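Local structure of 4-hydroxybutyrate CoA-transferase (Porphyromonas gingivalis, 3D3U) at residues M160-G164 and V281-P285; I163-N167 and I287-P291; F241-M246 and G273-L277; L342-K346 and N384-Y388. The protein probably transfers coenzyme A between acyl-CoA thioesters and carboxylates such as acetate or 4-hydroxybutyrate. One frame throughout, in Å; residues are numbered along the deposited sequence.

Contact 1. Residues M160-G164 and V281-P285; sequences MPFIG and VNNNP
Pro161 lays the CB edge of its ring against CB of Asn282, 3.6 Å away. This is a loop-to-loop contact beside the mixed sheet. One loop runs from strand 151-157 of the six-stranded parallel sheet into strand 164-165. The other joins helix 275-281 to strand 287-289. Asn282 is the first residue past that helix. Its CG is anti to the backbone N (chi1 -170°), which brings the amide beside the chain of Pro161 and Phe162. Asn282 OD1 accepts a nearly straight hydrogen bond from Phe162 N at 2.8 Å. The donor sits above the amide plane, 37° out of it, and not on a lone pair. The next peptide answers in the other direction: Asn283 N donates to Phe162 O at 2.6 Å. Phe162 is thus held through both its N and its O. Phe162 CB lies 4.1 Å from Asn283 OD1, and the ring extends beyond it. Beside the polar bonds is a small apolar patch. Val281 CG2 meets Pro161 CB at 4.1 Å, and Ile163 crosses the same valine at a slant. Asn284 turns its OD1 to Val286 N, outside the contact. In the apolar patch, Ile163 CD1 meets Val281 CG2 at 3.5 Å.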
loop_
_atom_site.group_PDB
_atom_site.type_symbol
_atom_site.label_atom_id
_atom_site.label_comp_id
_atom_site.label_asym_id
_atom_site.label_seq_id
_atom_site.Cartn_x
_atom_site.Cartn_y
_atom_site.Cartn_z
ATOM N N MET A 160 -10.347 6.455 14.962
ATOM C CA MET A 160 -9.103 6.437 14.115
ATOM C C MET A 160 -7.910 6.443 15.048
ATOM O O MET A 160 -7.833 7.338 15.872
ATOM C CB MET A 160 -8.993 7.676 13.184
ATOM C CG MET A 160 -7.709 7.672 12.342
ATOM S SD MET A 160 -7.581 6.204 11.197
ATOM C CE MET A 160 -8.838 6.492 10.019
ATOM N N PRO A 161 -7.008 5.474 14.960
ATOM C CA PRO A 161 -5.773 5.464 15.749
ATOM C C PRO A 161 -4.802 6.614 15.469
ATOM O O PRO A 161 -4.796 7.186 14.393
ATOM C CB PRO A 161 -5.087 4.153 15.306
ATOM C CG PRO A 161 -5.708 3.779 14.151
ATOM C CD PRO A 161 -7.086 4.278 14.119
ATOM N N PHE A 162 -3.953 6.886 16.428
ATOM C CA PHE A 162 -3.038 7.951 16.324
ATOM C C PHE A 162 -1.722 7.314 16.133
ATOM O O PHE A 162 -1.249 6.627 17.039
ATOM C CB PHE A 162 -2.991 8.746 17.642
ATOM C CG PHE A 162 -2.285 10.095 17.518
ATOM C CD1 PHE A 162 -0.890 10.200 17.651
ATOM C CD2 PHE A 162 -3.004 11.246 17.254
ATOM C CE1 PHE A 162 -0.228 11.413 17.533
ATOM C CE2 PHE A 162 -2.333 12.465 17.140
ATOM C CZ PHE A 162 -0.940 12.525 17.279
ATOM N N ILE A 163 -1.104 7.636 15.004
ATOM C CA ILE A 163 0.188 7.137 14.585
ATOM C C ILE A 163 1.042 8.302 14.070
ATOM O O ILE A 163 0.548 9.270 13.410
ATOM C CB ILE A 163 -0.063 6.183 13.436
ATOM C CG1 ILE A 163 -1.123 5.166 13.818
ATOM C CG2 ILE A 163 1.242 5.567 12.888
ATOM C CD1 ILE A 163 -1.236 4.216 12.759
ATOM N N GLY A 164 2.340 8.179 14.292
ATOM C CA GLY A 164 3.234 9.332 14.255
ATOM C C GLY A 164 4.046 9.222 13.026
ATOM O O GLY A 164 3.579 8.619 12.080
ATOM N N VAL A 281 -1.768 -0.550 16.683
ATOM C CA VAL A 281 -0.998 0.593 16.162
ATOM C C VAL A 281 -1.352 1.937 16.808
ATOM O O VAL A 281 -0.580 2.943 16.756
ATOM C CB VAL A 281 -1.027 0.647 14.643
ATOM C CG1 VAL A 281 -0.634 -0.784 14.113
ATOM C CG2 VAL A 281 -2.409 1.218 14.113
ATOM N N ASN A 282 -2.500 1.959 17.469
ATOM C CA ASN A 282 -2.871 3.188 18.073
ATOM C C ASN A 282 -1.813 3.577 19.095
ATOM O O ASN A 282 -1.473 2.802 19.966
ATOM C CB ASN A 282 -4.228 3.018 18.665
ATOM C CG ASN A 282 -4.818 4.319 19.124
ATOM O OD1 ASN A 282 -4.339 5.402 18.800
ATOM N ND2 ASN A 282 -5.889 4.221 19.892
ATOM N N ASN A 283 -1.238 4.766 18.911
ATOM C CA ASN A 283 -0.409 5.417 19.950
ATOM C C ASN A 283 0.723 4.509 20.230
ATOM O O ASN A 283 0.898 4.108 21.358
ATOM C CB ASN A 283 -1.176 5.572 21.258
ATOM C CG ASN A 283 -1.800 6.893 21.367
ATOM O OD1 ASN A 283 -1.130 7.911 21.206
ATOM N ND2 ASN A 283 -3.109 6.921 21.616
ATOM N N ASN A 284 1.451 4.111 19.214
ATOM C CA ASN A 284 2.522 3.213 19.509
ATOM C C ASN A 284 3.807 3.802 18.898
ATOM O O ASN A 284 3.918 3.995 17.701
ATOM C CB ASN A 284 2.115 1.773 19.122
ATOM C CG ASN A 284 3.255 0.853 19.028
ATOM O OD1 ASN A 284 4.422 1.253 19.073
ATOM N ND2 ASN A 284 2.945 -0.403 18.858
ATOM N N PRO A 285 4.746 4.123 19.770
ATOM C CA PRO A 285 5.976 4.784 19.394
ATOM C C PRO A 285 6.647 4.066 18.247
ATOM O O PRO A 285 7.281 4.637 17.444
ATOM C CB PRO A 285 6.879 4.579 20.642
ATOM C CG PRO A 285 5.922 4.458 21.784
ATOM C CD PRO A 285 4.726 3.788 21.206
#

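Contact 2. Residues I163-N167 and I287-P291; sequences IGGEN and IECYP
Gly164 and Cys289 make the main backbone bond between strand 287-289 and the short, weakly bonded strand 164-165, which runs parallel to it. Cys289 N donates to Gly164 O at 2.8 Å with an N-H...O angle of 166°. Further along, Glu166 N reaches Cys289 O at 3.1 Å, but this bond is bent and weak. Glu166 is the centre of an inverse gamma turn, so the chain leaves the strand here. Gly165, with positive phi, passes its CA 3.6 Å from Cys289 O. Asn167 folds back over Cys289, its ND2 3.3 Å from the cysteine CB. The amide is held elsewhere: ND2 donates to Gly136 O and only weakly to Ile163 O. Ile163 O also accepts from Ser134 OG. Tyr290 O is taken by Ser269 OG. Glu166 OE1 has a long, weak ion pair with Lys143. It comes to the CG corner of Pro291, the two side chains crossing at about a right angle. Cys289 has SG beside its own backbone N (chi1 -74°), where it meets CG2 of Ile163 at 3.8 Å. Ile163 CG2 also touches Ile287 CG2 at 3.5 Å. The Tyr290 ring runs past Glu166, its CD1 3.7 Å from Glu166 CB. Strand 164-165 forms the edge of the mixed sheet within this chain, and strand 287-289 separates it from strand 266-268. Helix 275-281 packs on Ile163 and Ile287. His262 and Tyr294 meet the Tyr290 ring, and Pro291 is the N-cap of helix 292-295.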
loop_
_atom_site.group_PDB
_atom_site.type_symbol
_atom_site.label_atom_id
_atom_site.label_comp_id
_atom_site.label_asym_id
_atom_site.label_seq_id
_atom_site.Cartn_x
_atom_site.Cartn_y
_atom_site.Cartn_z
ATOM N N ILE A 163 -1.104 7.636 15.004
ATOM C CA ILE A 163 0.188 7.137 14.585
ATOM C C ILE A 163 1.042 8.302 14.070
ATOM O O ILE A 163 0.548 9.270 13.410
ATOM C CB ILE A 163 -0.063 6.183 13.436
ATOM C CG1 ILE A 163 -1.123 5.166 13.818
ATOM C CG2 ILE A 163 1.242 5.567 12.888
ATOM C CD1 ILE A 163 -1.236 4.216 12.759
ATOM N N GLY A 164 2.340 8.179 14.292
ATOM C CA GLY A 164 3.234 9.332 14.255
ATOM C C GLY A 164 4.046 9.222 13.026
ATOM O O GLY A 164 3.579 8.619 12.080
ATOM N N GLY A 165 5.271 9.732 13.050
ATOM C CA GLY A 165 5.993 9.985 11.824
ATOM C C GLY A 165 5.468 11.258 11.181
ATOM O O GLY A 165 4.903 12.130 11.851
ATOM N N GLU A 166 5.631 11.421 9.885
ATOM C CA GLU A 166 5.207 12.688 9.260
ATOM C C GLU A 166 3.763 12.558 8.891
ATOM O O GLU A 166 3.419 12.708 7.711
ATOM C CB GLU A 166 5.906 12.866 7.953
ATOM C CG GLU A 166 6.819 14.011 7.803
ATOM C CD GLU A 166 6.969 14.255 6.311
ATOM O OE1 GLU A 166 5.916 14.408 5.573
ATOM O OE2 GLU A 166 8.152 14.237 5.860
ATOM N N ASN A 167 2.925 12.296 9.894
ATOM C CA ASN A 167 1.563 11.885 9.702
ATOM C C ASN A 167 0.591 12.799 10.416
ATOM O O ASN A 167 -0.480 12.360 10.850
ATOM C CB ASN A 167 1.404 10.499 10.306
ATOM C CG ASN A 167 0.288 9.757 9.675
ATOM O OD1 ASN A 167 -0.282 10.222 8.635
ATOM N ND2 ASN A 167 -0.082 8.627 10.285
ATOM N N ILE A 287 5.790 2.560 15.642
ATOM C CA ILE A 287 5.145 2.587 14.354
ATOM C C ILE A 287 5.009 4.002 13.897
ATOM O O ILE A 287 4.649 4.871 14.713
ATOM C CB ILE A 287 3.816 1.918 14.441
ATOM C CG1 ILE A 287 3.994 0.445 14.042
ATOM C CG2 ILE A 287 2.806 2.543 13.500
ATOM C CD1 ILE A 287 3.511 -0.577 15.088
ATOM N N GLU A 288 5.328 4.216 12.606
ATOM C CA GLU A 288 5.304 5.527 12.003
ATOM C C GLU A 288 4.881 5.617 10.526
ATOM O O GLU A 288 5.331 4.780 9.663
ATOM C CB GLU A 288 6.654 6.149 12.184
ATOM C CG GLU A 288 6.872 6.480 13.647
ATOM C CD GLU A 288 8.275 7.001 13.881
ATOM O OE1 GLU A 288 9.111 6.783 12.988
ATOM O OE2 GLU A 288 8.546 7.639 14.934
ATOM N N CYS A 289 4.064 6.630 10.182
ATOM C CA CYS A 289 3.669 6.720 8.796
ATOM C C CYS A 289 4.368 7.782 8.063
ATOM O O CYS A 289 4.784 8.760 8.645
ATOM C CB CYS A 289 2.180 6.876 8.713
ATOM S SG CYS A 289 1.394 5.273 9.098
ATOM N N TYR A 290 4.547 7.556 6.783
ATOM C CA TYR A 290 4.975 8.605 5.910
ATOM C C TYR A 290 4.303 8.462 4.579
ATOM O O TYR A 290 3.863 7.386 4.155
ATOM C CB TYR A 290 6.423 8.460 5.615
ATOM C CG TYR A 290 7.273 8.570 6.812
ATOM C CD1 TYR A 290 7.876 9.801 7.213
ATOM C CD2 TYR A 290 7.497 7.438 7.583
ATOM C CE1 TYR A 290 8.664 9.868 8.370
ATOM C CE2 TYR A 290 8.266 7.488 8.715
ATOM C CZ TYR A 290 8.832 8.672 9.092
ATOM O OH TYR A 290 9.536 8.522 10.229
ATOM N N PRO A 291 4.271 9.544 3.858
ATOM C CA PRO A 291 3.614 9.526 2.577
ATOM C C PRO A 291 4.409 8.691 1.574
ATOM O O PRO A 291 5.602 8.369 1.783
ATOM C CB PRO A 291 3.627 11.008 2.166
ATOM C CG PRO A 291 4.519 11.785 3.156
ATOM C CD PRO A 291 4.921 10.837 4.196
#

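Contact 3. Residues F241-M246 and G273-L277; sequences FTDGVM and GSKEL
Asp243 clasps Ser274 with both carboxylate oxygens. The contact joins the first turns of helices 243-251 and 275-281. These helices follow strands 235-237 and 266-268, neighbours in the parallel part of the mixed sheet. Asp243 keeps CG beside its own backbone N (chi1 -57°), and this sends the carboxylate across to the other helix start. Asp243 OD1 accepts from Ser274 OG at 2.6 Å, on its syn side but somewhat out of plane. Asp243 OD2 uses its syn lone pair for Ser274 N at 3.0 Å. Ser274 is the N-cap of helix 275-281. Its OG stands between backbone N and carbonyl carbon (chi1 81°), a position that also lets Ser274 OG accept from Leu277 N at 3.3 Å. The cap is therefore fixed from both helices. Thr242 CG2 rests on Gly273 CA at 3.4 Å. Leu277 splits its branches. Leu277 CD1 lies 3.6 Å from Thr242 C, while Leu277 CD2 comes to the edge of the Phe241 ring. One face of that ring carries Val245 CG1. Met246 reaches out as a straight chain through CG and SD, then bends at its last torsion (chi3 64°). The bend turns the methyl onto Glu276, whose chain it crosses at about a right angle. The Glu276 carboxylate itself goes to Arg250 in a salt bridge. Met246 CE ends 3.3 Å from Glu276 CG.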
loop_
_atom_site.group_PDB
_atom_site.type_symbol
_atom_site.label_atom_id
_atom_site.label_comp_id
_atom_site.label_asym_id
_atom_site.label_seq_id
_atom_site.Cartn_x
_atom_site.Cartn_y
_atom_site.Cartn_z
ATOM N N PHE A 241 1.037 -2.589 5.468
ATOM C CA PHE A 241 1.148 -3.846 6.138
ATOM C C PHE A 241 -0.108 -4.223 6.870
ATOM O O PHE A 241 -0.995 -3.333 7.065
ATOM C CB PHE A 241 2.401 -3.917 7.036
ATOM C CG PHE A 241 2.328 -3.082 8.221
ATOM C CD1 PHE A 241 3.038 -1.900 8.268
ATOM C CD2 PHE A 241 1.485 -3.416 9.271
ATOM C CE1 PHE A 241 2.934 -1.005 9.407
ATOM C CE2 PHE A 241 1.375 -2.562 10.433
ATOM C CZ PHE A 241 2.137 -1.352 10.500
ATOM N N THR A 242 -0.211 -5.519 7.244
ATOM C CA THR A 242 -1.426 -6.030 7.991
ATOM C C THR A 242 -1.058 -6.664 9.334
ATOM O O THR A 242 0.059 -6.502 9.879
ATOM C CB THR A 242 -2.288 -7.121 7.225
ATOM O OG1 THR A 242 -2.173 -7.035 5.796
ATOM C CG2 THR A 242 -3.831 -7.025 7.534
ATOM N N ASP A 243 -1.995 -7.473 9.809
ATOM C CA ASP A 243 -1.827 -8.223 11.049
ATOM C C ASP A 243 -0.595 -9.034 11.095
ATOM O O ASP A 243 -0.193 -9.326 12.159
ATOM C CB ASP A 243 -3.004 -9.137 11.297
ATOM C CG ASP A 243 -4.320 -8.397 11.337
ATOM O OD1 ASP A 243 -5.146 -8.766 12.215
ATOM O OD2 ASP A 243 -4.622 -7.450 10.537
ATOM N N GLY A 244 0.013 -9.391 9.967
ATOM C CA GLY A 244 1.169 -10.309 9.999
ATOM C C GLY A 244 2.343 -9.668 10.694
ATOM O O GLY A 244 3.027 -10.254 11.582
ATOM N N VAL A 245 2.513 -8.401 10.338
ATOM C CA VAL A 245 3.564 -7.570 10.930
ATOM C C VAL A 245 3.472 -7.435 12.443
ATOM O O VAL A 245 4.536 -7.386 13.110
ATOM C CB VAL A 245 3.594 -6.178 10.266
ATOM C CG1 VAL A 245 4.706 -5.256 10.868
ATOM C CG2 VAL A 245 3.890 -6.404 8.809
ATOM N N MET A 246 2.230 -7.336 12.959
ATOM C CA MET A 246 1.952 -7.189 14.388
ATOM C C MET A 246 2.468 -8.376 15.142
ATOM O O MET A 246 3.142 -8.288 16.171
ATOM C CB MET A 246 0.441 -6.988 14.632
ATOM C CG MET A 246 -0.006 -6.874 16.134
ATOM S SD MET A 246 -1.737 -6.511 16.164
ATOM C CE MET A 246 -2.429 -8.001 15.406
ATOM N N GLY A 273 -6.453 -3.915 8.314
ATOM C CA GLY A 273 -6.501 -5.284 8.794
ATOM C C GLY A 273 -7.579 -5.384 9.819
ATOM O O GLY A 273 -8.668 -4.776 9.701
ATOM N N SER A 274 -7.313 -6.134 10.860
ATOM C CA SER A 274 -8.362 -6.362 11.830
ATOM C C SER A 274 -8.397 -5.204 12.913
ATOM O O SER A 274 -7.462 -4.368 13.012
ATOM C CB SER A 274 -8.053 -7.696 12.491
ATOM O OG SER A 274 -7.053 -7.485 13.501
ATOM N N LYS A 275 -9.450 -5.206 13.745
ATOM C CA LYS A 275 -9.564 -4.320 14.841
ATOM C C LYS A 275 -8.369 -4.489 15.744
ATOM O O LYS A 275 -7.875 -3.509 16.294
ATOM C CB LYS A 275 -10.832 -4.613 15.604
ATOM C CG LYS A 275 -11.175 -3.511 16.667
ATOM C CD LYS A 275 -12.169 -3.947 17.862
ATOM C CE LYS A 275 -11.986 -3.075 19.167
ATOM N NZ LYS A 275 -11.705 -1.693 18.503
ATOM N N GLU A 276 -7.864 -5.712 15.902
ATOM C CA GLU A 276 -6.619 -5.895 16.662
ATOM C C GLU A 276 -5.469 -5.051 16.102
ATOM O O GLU A 276 -4.753 -4.400 16.849
ATOM C CB GLU A 276 -6.212 -7.341 16.670
ATOM C CG GLU A 276 -4.966 -7.586 17.523
ATOM C CD GLU A 276 -5.216 -8.615 18.606
ATOM O OE1 GLU A 276 -4.252 -9.181 19.219
ATOM O OE2 GLU A 276 -6.432 -8.823 18.845
ATOM N N LEU A 277 -5.278 -5.063 14.782
ATOM C CA LEU A 277 -4.277 -4.199 14.176
ATOM C C LEU A 277 -4.498 -2.831 14.700
ATOM O O LEU A 277 -3.565 -2.234 15.293
ATOM C CB LEU A 277 -4.432 -4.141 12.672
ATOM C CG LEU A 277 -3.181 -4.443 11.881
ATOM C CD1 LEU A 277 -3.342 -4.090 10.478
ATOM C CD2 LEU A 277 -2.014 -3.691 12.399
#

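Contact 4. Residues L342-K346 and N384-Y388; sequences LRGAK and NEVDY
The C-terminal end of helix 338-345 packs here against the loop that leads into strand 388-391. Helix and loop flank the far part of the mixed sheet, where strands 307-311, 352-356 and 388-391 run parallel. Leu342 is the apolar centre. Leu342 CD2 sits 3.4 Å from Glu385 CG, and the two side chains cross at about a right angle. Leu342 CD2 also meets Val386 CG2 at 3.6 Å. Charged groups lie around this centre. Arg343, exposed, points a guanidinium edge at Glu385. Arg343 NH2 and Glu385 OE2 are 4.0 Å apart, a long salt bridge, with the two planes turned by 29°. Lys346, just past the helix, makes the shorter one. The lysine chain is bent along its length and runs alongside the loop. On the way Lys346 CD passes Glu385 O at 3.3 Å. Lys346 and Asp387 approach from opposite directions. Asp387 is buried and is not held by the lysine alone: OD2 also accepts a weak bond from Ser353 N of strand 352-356. Asp387 is thus tied to both helix end and sheet, and the lysine probably offsets some of its charge. The bridge itself runs from Lys346 NZ to Asp387 OD1, 3.1 Å.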
loop_
_atom_site.group_PDB
_atom_site.type_symbol
_atom_site.label_atom_id
_atom_site.label_comp_id
_atom_site.label_asym_id
_atom_site.label_seq_id
_atom_site.Cartn_x
_atom_site.Cartn_y
_atom_site.Cartn_z
ATOM N N LEU A 342 11.184 -2.613 -6.550
ATOM C CA LEU A 342 12.227 -3.264 -7.379
ATOM C C LEU A 342 13.506 -2.461 -7.481
ATOM O O LEU A 342 14.598 -2.999 -7.199
ATOM C CB LEU A 342 11.750 -3.535 -8.815
ATOM C CG LEU A 342 11.505 -4.974 -9.277
ATOM C CD1 LEU A 342 10.328 -5.649 -8.420
ATOM C CD2 LEU A 342 11.238 -5.054 -10.832
ATOM N N ARG A 343 13.317 -1.206 -7.937
ATOM C CA ARG A 343 14.327 -0.204 -8.264
ATOM C C ARG A 343 15.131 0.184 -6.987
ATOM O O ARG A 343 16.372 0.267 -6.966
ATOM C CB ARG A 343 13.585 1.075 -8.813
ATOM C CG ARG A 343 13.047 1.183 -10.326
ATOM C CD ARG A 343 12.797 2.700 -10.873
ATOM N NE ARG A 343 14.019 3.347 -11.403
ATOM C CZ ARG A 343 14.741 2.841 -12.445
ATOM N NH1 ARG A 343 15.878 3.410 -12.920
ATOM N NH2 ARG A 343 14.313 1.700 -13.019
ATOM N N GLY A 344 14.352 0.443 -5.937
ATOM C CA GLY A 344 14.841 0.921 -4.714
ATOM C C GLY A 344 15.504 -0.201 -4.012
ATOM O O GLY A 344 16.522 0.049 -3.346
ATOM N N ALA A 345 15.003 -1.443 -4.135
ATOM C CA ALA A 345 15.784 -2.618 -3.600
ATOM C C ALA A 345 17.143 -2.753 -4.265
ATOM O O ALA A 345 18.100 -3.236 -3.621
ATOM C CB ALA A 345 15.060 -3.933 -3.683
ATOM N N LYS A 346 17.239 -2.305 -5.521
ATOM C CA LYS A 346 18.444 -2.512 -6.292
ATOM C C LYS A 346 19.464 -1.480 -6.000
ATOM O O LYS A 346 20.569 -1.651 -6.442
ATOM C CB LYS A 346 18.178 -2.788 -7.789
ATOM C CG LYS A 346 17.125 -4.113 -7.933
ATOM C CD LYS A 346 17.749 -5.280 -8.712
ATOM C CE LYS A 346 19.171 -5.623 -8.168
ATOM N NZ LYS A 346 20.124 -5.986 -9.280
ATOM N N ASN A 384 16.131 -6.850 -16.825
ATOM C CA ASN A 384 17.049 -5.990 -15.979
ATOM C C ASN A 384 16.346 -5.228 -14.842
ATOM O O ASN A 384 16.594 -4.016 -14.605
ATOM C CB ASN A 384 17.629 -4.922 -16.882
ATOM C CG ASN A 384 16.656 -4.535 -17.986
ATOM O OD1 ASN A 384 15.560 -4.019 -17.738
ATOM N ND2 ASN A 384 17.048 -4.844 -19.222
ATOM N N GLU A 385 15.429 -5.978 -14.208
ATOM C CA GLU A 385 14.489 -5.608 -13.147
ATOM C C GLU A 385 14.748 -6.550 -11.874
ATOM O O GLU A 385 15.358 -6.084 -10.885
ATOM C CB GLU A 385 13.023 -5.624 -13.702
ATOM C CG GLU A 385 12.330 -4.282 -13.974
ATOM C CD GLU A 385 13.247 -3.103 -14.378
ATOM O OE1 GLU A 385 14.298 -3.373 -15.019
ATOM O OE2 GLU A 385 12.903 -1.882 -14.079
ATOM N N VAL A 386 14.409 -7.851 -11.931
ATOM C CA VAL A 386 14.256 -8.711 -10.737
ATOM C C VAL A 386 15.432 -9.665 -10.510
ATOM O O VAL A 386 16.057 -10.095 -11.482
ATOM C CB VAL A 386 12.956 -9.491 -10.950
ATOM C CG1 VAL A 386 12.452 -10.165 -9.702
ATOM C CG2 VAL A 386 11.878 -8.523 -11.543
ATOM N N ASP A 387 15.758 -10.015 -9.259
ATOM C CA ASP A 387 16.972 -10.856 -9.027
ATOM C C ASP A 387 16.631 -12.266 -8.758
ATOM O O ASP A 387 17.364 -13.142 -9.118
ATOM C CB ASP A 387 17.828 -10.378 -7.847
ATOM C CG ASP A 387 17.988 -8.882 -7.792
ATOM O OD1 ASP A 387 18.062 -8.295 -8.899
ATOM O OD2 ASP A 387 18.016 -8.217 -6.701
ATOM N N TYR A 388 15.527 -12.464 -8.072
ATOM C CA TYR A 388 14.976 -13.797 -7.861
ATOM C C TYR A 388 13.484 -13.957 -8.179
ATOM O O TYR A 388 12.732 -12.996 -8.168
ATOM C CB TYR A 388 15.146 -14.235 -6.424
ATOM C CG TYR A 388 16.529 -14.236 -6.044
ATOM C CD1 TYR A 388 17.037 -13.238 -5.285
ATOM C CD2 TYR A 388 17.338 -15.255 -6.447
ATOM C CE1 TYR A 388 18.320 -13.232 -4.931
ATOM C CE2 TYR A 388 18.689 -15.286 -6.109
ATOM C CZ TYR A 388 19.177 -14.260 -5.350
ATOM O OH TYR A 388 20.527 -14.272 -5.021
#

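How the contacts relate
Contacts 1, 2 and 3 gather toward the 164-165 end of the mixed sheet; contact 4 lies near the other end, its centre about 26 to 32 Å from theirs. Contacts 1 and 2 share Ile163 and Gly164, and their centres are about 9 Å apart. Contact 3 is nested inside the chain loop that both close. Helix 275-281 begins in contact 3 and ends in contact 1. Contacts 2 and 3 are mainly buried; contacts 1 and 4 are partly exposed. Chemistry follows place: backbone pairing at the sheet edge in contact 2, loop bonds in contact 1, helix capping in contact 3, and salt bridges near the surface in contact 4.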